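Local coordinates for protein gingipain R (Porphyromonas gingivalis, PDB 1CVR) that cleaves proteins with specificity for arginine, as a bacterial cysteine proteinase with a caspase-like fold, at residues P49-A52 against N53-Q56; N134-T137 against E138-W141. One frame throughout, in Å; residues are numbered along the deposited sequence.

Contact 1 of 2, residues P49-A52 against N53-Q56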
ATOM      1  N   PRO A  49     -12.276  26.575  -3.773  1.00 24.76           N
ATOM      2  CA  PRO A  49     -12.497  25.129  -3.706  1.00 24.29           C
ATOM      3  C   PRO A  49     -11.234  24.375  -4.126  1.00 23.53           C
ATOM      4  O   PRO A  49     -10.391  24.905  -4.853  1.00 22.89           O
ATOM      5  CB  PRO A  49     -13.639  24.930  -4.694  1.00 23.52           C
ATOM      6  CG  PRO A  49     -13.289  25.963  -5.747  1.00 24.58           C
ATOM      7  CD  PRO A  49     -13.121  27.150  -4.833  1.00 23.87           C
ATOM      8  N   VAL A  50     -11.107  23.138  -3.661  1.00 23.62           N
ATOM      9  CA  VAL A  50      -9.941  22.328  -3.993  1.00 21.46           C
ATOM     10  C   VAL A  50     -10.073  21.852  -5.431  1.00 20.56           C
ATOM     11  O   VAL A  50     -11.113  21.344  -5.820  1.00 20.40           O
ATOM     12  CB  VAL A  50      -9.862  21.104  -3.072  1.00 22.34           C
ATOM     13  CG1 VAL A  50      -8.586  20.295  -3.377  1.00 20.92           C
ATOM     14  CG2 VAL A  50      -9.914  21.560  -1.611  1.00 22.43           C
ATOM     15  N   THR A  51      -9.034  22.026  -6.230  1.00 18.65           N
ATOM     16  CA  THR A  51      -9.104  21.573  -7.608  1.00 18.15           C
ATOM     17  C   THR A  51      -7.935  20.649  -7.902  1.00 19.01           C
ATOM     18  O   THR A  51      -6.923  20.670  -7.201  1.00 18.85           O
ATOM     19  CB  THR A  51      -9.032  22.736  -8.619  1.00 19.24           C
ATOM     20  OG1 THR A  51      -7.719  23.311  -8.590  1.00 18.10           O
ATOM     21  CG2 THR A  51     -10.081  23.809  -8.292  1.00 20.00           C
ATOM     22  N   ALA A  52      -8.080  19.853  -8.953  1.00 18.39           N
ATOM     23  CA  ALA A  52      -7.038  18.926  -9.364  1.00 20.67           C
ATOM     24  C   ALA A  52      -5.768  19.685  -9.740  1.00 20.39           C
ATOM     25  O   ALA A  52      -4.660  19.239  -9.447  1.00 21.26           O
ATOM     26  CB  ALA A  52      -7.522  18.098 -10.536  1.00 18.39           C
ATOM     27  N   ASN A  53      -5.919  20.834 -10.393  1.00 22.27           N
ATOM     28  CA  ASN A  53      -4.752  21.623 -10.786  1.00 22.46           C
ATOM     29  C   ASN A  53      -3.951  22.097  -9.585  1.00 21.02           C
ATOM     30  O   ASN A  53      -2.719  22.121  -9.628  1.00 21.10           O
ATOM     31  CB  ASN A  53      -5.176  22.829 -11.629  1.00 27.80           C
ATOM     32  CG  ASN A  53      -5.564  22.444 -13.041  1.00 34.45           C
ATOM     33  OD1 ASN A  53      -6.153  23.244 -13.775  1.00 38.66           O
ATOM     34  ND2 ASN A  53      -5.216  21.217 -13.442  1.00 35.61           N
ATOM     35  N   ALA A  54      -4.648  22.480  -8.516  1.00 19.66           N
ATOM     36  CA  ALA A  54      -3.974  22.947  -7.308  1.00 18.90           C
ATOM     37  C   ALA A  54      -3.203  21.808  -6.639  1.00 17.69           C
ATOM     38  O   ALA A  54      -2.064  21.998  -6.228  1.00 17.42           O
ATOM     39  CB  ALA A  54      -4.980  23.541  -6.335  1.00 19.68           C
ATOM     40  N   ILE A  55      -3.821  20.634  -6.527  1.00 16.53           N
ATOM     41  CA  ILE A  55      -3.151  19.487  -5.905  1.00 18.09           C
ATOM     42  C   ILE A  55      -1.874  19.174  -6.684  1.00 18.74           C
ATOM     43  O   ILE A  55      -0.787  19.080  -6.118  1.00 19.97           O
ATOM     44  CB  ILE A  55      -4.060  18.223  -5.911  1.00 19.51           C
ATOM     45  CG1 ILE A  55      -5.339  18.494  -5.105  1.00 18.67           C
ATOM     46  CG2 ILE A  55      -3.300  17.019  -5.354  1.00 18.33           C
ATOM     47  CD1 ILE A  55      -5.090  18.904  -3.688  1.00 20.81           C
ATOM     48  N   GLN A  56      -2.022  19.039  -7.994  1.00 18.27           N
ATOM     49  CA  GLN A  56      -0.910  18.738  -8.884  1.00 20.72           C
ATOM     50  C   GLN A  56       0.242  19.725  -8.676  1.00 21.02           C
ATOM     51  O   GLN A  56       1.414  19.330  -8.563  1.00 17.90           O
ATOM     52  CB  GLN A  56      -1.403  18.822 -10.328  1.00 20.30           C
ATOM     53  CG  GLN A  56      -0.554  18.099 -11.321  1.00 28.07           C
ATOM     54  CD  GLN A  56      -1.136  18.199 -12.715  1.00 30.90           C
ATOM     55  OE1 GLN A  56      -2.329  18.451 -12.883  1.00 35.20           O
ATOM     56  NE2 GLN A  56      -0.306  17.979 -13.719  1.00 34.24           N
TER
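Peptide planes, not rings, are the flat groups where P49-A52 meets N53-Q56: I55 N enters the carbonyl plane of T51, whereas Q56 N stands 21° off the plane of the A52 carbonyl. The N53 carboxamide lies back toward A52, with N53 ND2 4.0 Å from A52 C. The stretch illustrates how a helix is started. T51 is the N-cap of helix 52-64, and its hydroxyl OG1 lies between its own backbone N and carbonyl carbon (chi1 69°), where it faces the first turn and accepts from A54 N at 3.2 Å. The T51 carbonyl opens the regular bonding pattern by accepting from I55 N at 3.2 Å; A54 N adds only a weak bond to the same oxygen. One residue on, A52 O receives Q56 N at 3.0 Å. Beneath this polar turn V50 and I55 cross obliquely, with V50 CG1 3.8 Å from I55 CD1. The methyl contact joins the residue before the N-cap to the fourth residue of the helix, which is the hydrophobic staple. Helix 43-46 extends the apolar patch through I46, which I55 and A54 touch, while Q56 OE1 bonds to K85 NZ. Chemically, the start is secured twice: A54 N has no carbonyl within the helix four residues back, and the threonine OG1 gives it a straighter bond than the weak one to T51 O, while the V50-I55 pair packs the loop residue before the cap against the first turn.

Contact 2 of 2, residues N134-T137 against E138-W141; sequences NITT and EDKW
The carboxylate of D139 lies across I135 at about a right angle, OD2 standing 3.8 Å from I135 CG2, and reaches past it to the backbone of T136. There OD2 accepts from T136 N at 2.9 Å, the bond nearly straight at 172° and directed at the anti lone pair of the oxygen. The other oxygen also works through its anti lone pair: OD1 takes W141 NE1 at 2.9 Å, almost in the plane of the indole. A bond on each oxygen thus restrains the rotation of the carboxylate. A water also lies 2.8 Å from D139 OD2 and within bonding distance of N134 O. Around this group the chain makes a type I beta turn from T136 to D139, closed by D139 N on T136 O, and the hydroxyl of T136, turned between its backbone N and carbonyl carbon (chi1 75°), accepts from E138 N at 3.1 Å, an ST turn. D139 is then the centre of an inverse gamma turn, with a weak bond from K140 N to E138 O. On the outer side E138, bent at chi2, receives the hydroxyl of T137 on OE2 and forms a salt bridge from OE1 to K140 NZ at 2.9 Å. Inward, I135 CD1 meets the edge of the W141 indole, 3.8 Å from CZ2. I135 also touches R347 and T137 touches E353. One aspartate joins both halves of the loop, and its negative charge is probably eased by the two N-H groups it accepts, while that of the exposed glutamate is probably offset by the K140 ammonium.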
ATOM      1  N   ASN A 134       0.974  -4.437  14.786  1.00 19.10           N
ATOM      2  CA  ASN A 134       0.485  -5.542  15.599  1.00 21.50           C
ATOM      3  C   ASN A 134       0.413  -6.989  15.096  1.00 22.66           C
ATOM      4  O   ASN A 134      -0.149  -7.838  15.783  1.00 23.34           O
ATOM      5  CB  ASN A 134      -0.875  -5.096  16.135  1.00 23.15           C
ATOM      6  CG  ASN A 134      -0.770  -3.816  16.973  1.00 27.33           C
ATOM      7  OD1 ASN A 134      -1.643  -2.955  16.938  1.00 31.97           O
ATOM      8  ND2 ASN A 134       0.298  -3.709  17.746  1.00 27.90           N
ATOM      9  N   ILE A 135       0.977  -7.286  13.927  1.00 21.92           N
ATOM     10  CA  ILE A 135       0.959  -8.657  13.411  1.00 21.24           C
ATOM     11  C   ILE A 135       1.993  -9.498  14.177  1.00 22.33           C
ATOM     12  O   ILE A 135       3.132  -9.072  14.362  1.00 22.18           O
ATOM     13  CB  ILE A 135       1.283  -8.686  11.895  1.00 20.52           C
ATOM     14  CG1 ILE A 135       0.172  -7.984  11.111  1.00 17.51           C
ATOM     15  CG2 ILE A 135       1.475 -10.125  11.415  1.00 20.04           C
ATOM     16  CD1 ILE A 135      -1.191  -8.588  11.324  1.00 19.38           C
ATOM     17  N   THR A 136       1.591 -10.688  14.619  1.00 22.98           N
ATOM     18  CA  THR A 136       2.483 -11.574  15.378  1.00 22.82           C
ATOM     19  C   THR A 136       2.689 -12.944  14.704  1.00 23.03           C
ATOM     20  O   THR A 136       2.144 -13.217  13.623  1.00 22.68           O
ATOM     21  CB  THR A 136       1.927 -11.835  16.780  1.00 22.35           C
ATOM     22  OG1 THR A 136       0.832 -12.750  16.687  1.00 24.14           O
ATOM     23  CG2 THR A 136       1.411 -10.555  17.396  1.00 21.26           C
ATOM     24  N   THR A 137       3.473 -13.803  15.353  1.00 21.58           N
ATOM     25  CA  THR A 137       3.758 -15.139  14.838  1.00 21.38           C
ATOM     26  C   THR A 137       2.491 -15.979  14.818  1.00 22.71           C
ATOM     27  O   THR A 137       2.461 -17.044  14.214  1.00 24.44           O
ATOM     28  CB  THR A 137       4.805 -15.887  15.714  1.00 23.16           C
ATOM     29  OG1 THR A 137       4.349 -15.917  17.076  1.00 26.11           O
ATOM     30  CG2 THR A 137       6.165 -15.206  15.642  1.00 20.69           C
ATOM     31  N   GLU A 138       1.438 -15.503  15.471  1.00 24.47           N
ATOM     32  CA  GLU A 138       0.193 -16.256  15.499  1.00 26.84           C
ATOM     33  C   GLU A 138      -0.780 -15.926  14.361  1.00 25.11           C
ATOM     34  O   GLU A 138      -1.830 -16.560  14.235  1.00 22.54           O
ATOM     35  CB  GLU A 138      -0.485 -16.079  16.853  1.00 30.68           C
ATOM     36  CG  GLU A 138       0.394 -16.559  18.009  1.00 37.86           C
ATOM     37  CD  GLU A 138       0.968 -17.955  17.774  1.00 41.29           C
ATOM     38  OE1 GLU A 138       0.182 -18.896  17.520  1.00 44.14           O
ATOM     39  OE2 GLU A 138       2.213 -18.112  17.848  1.00 46.17           O
ATOM     40  N   ASP A 139      -0.432 -14.938  13.541  1.00 20.48           N
ATOM     41  CA  ASP A 139      -1.272 -14.580  12.399  1.00 20.86           C
ATOM     42  C   ASP A 139      -0.928 -15.555  11.277  1.00 19.84           C
ATOM     43  O   ASP A 139      -0.181 -15.239  10.353  1.00 18.65           O
ATOM     44  CB  ASP A 139      -1.007 -13.126  12.009  1.00 18.81           C
ATOM     45  CG  ASP A 139      -1.696 -12.157  12.952  1.00 19.51           C
ATOM     46  OD1 ASP A 139      -2.929 -12.026  12.838  1.00 17.43           O
ATOM     47  OD2 ASP A 139      -1.030 -11.552  13.823  1.00 19.25           O
ATOM     48  N   LYS A 140      -1.500 -16.752  11.392  1.00 20.27           N
ATOM     49  CA  LYS A 140      -1.262 -17.855  10.466  1.00 21.41           C
ATOM     50  C   LYS A 140      -1.922 -17.741   9.102  1.00 20.66           C
ATOM     51  O   LYS A 140      -1.685 -18.582   8.242  1.00 20.79           O
ATOM     52  CB  LYS A 140      -1.717 -19.169  11.098  1.00 23.97           C
ATOM     53  CG  LYS A 140      -1.094 -19.512  12.439  1.00 29.00           C
ATOM     54  CD  LYS A 140       0.408 -19.611  12.377  1.00 33.71           C
ATOM     55  CE  LYS A 140       0.926 -20.441  13.547  1.00 35.85           C
ATOM     56  NZ  LYS A 140       0.355 -19.994  14.848  1.00 39.31           N
ATOM     57  N   TRP A 141      -2.761 -16.730   8.904  1.00 18.39           N
ATOM     58  CA  TRP A 141      -3.418 -16.546   7.610  1.00 18.27           C
ATOM     59  C   TRP A 141      -2.448 -15.981   6.571  1.00 18.30           C
ATOM     60  O   TRP A 141      -2.741 -15.982   5.378  1.00 18.72           O
ATOM     61  CB  TRP A 141      -4.625 -15.602   7.745  1.00 16.30           C
ATOM     62  CG  TRP A 141      -4.295 -14.380   8.534  1.00 17.74           C
ATOM     63  CD1 TRP A 141      -4.211 -14.290   9.900  1.00 15.49           C
ATOM     64  CD2 TRP A 141      -3.882 -13.103   8.021  1.00 17.02           C
ATOM     65  NE1 TRP A 141      -3.770 -13.046  10.263  1.00 16.90           N
ATOM     66  CE2 TRP A 141      -3.557 -12.295   9.134  1.00 16.80           C
ATOM     67  CE3 TRP A 141      -3.753 -12.564   6.733  1.00 16.16           C
ATOM     68  CZ2 TRP A 141      -3.108 -10.972   9.001  1.00 15.74           C
ATOM     69  CZ3 TRP A 141      -3.305 -11.239   6.597  1.00 16.05           C
ATOM     70  CH2 TRP A 141      -2.988 -10.462   7.731  1.00 14.45           C
TER
HETATM   71  O   HOH W   1      -2.290  -9.581  15.350  1.00 26.84           O

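How the contacts relate
Two short-range ways of organising the chain appear here, with centres 41 Å apart and on opposite sides of the chain's centre. Contact 1 is a surface feature that joins the loop after helix 43-46 to the start of helix 52-64. Contact 2 is partly buried and connects helix 118-133 with strand 144-149, and so leads from the four-stranded parallel sheet to the six-stranded one. A threonine hydroxyl accepts a backbone N-H in each, three residues ahead in 49-56 but two ahead in 134-141, giving a helix cap in one and a turn in the other. Contact 1 otherwise relies on backbone bonds and methyl groups; contact 2 adds carboxylates, a lysine and an indole.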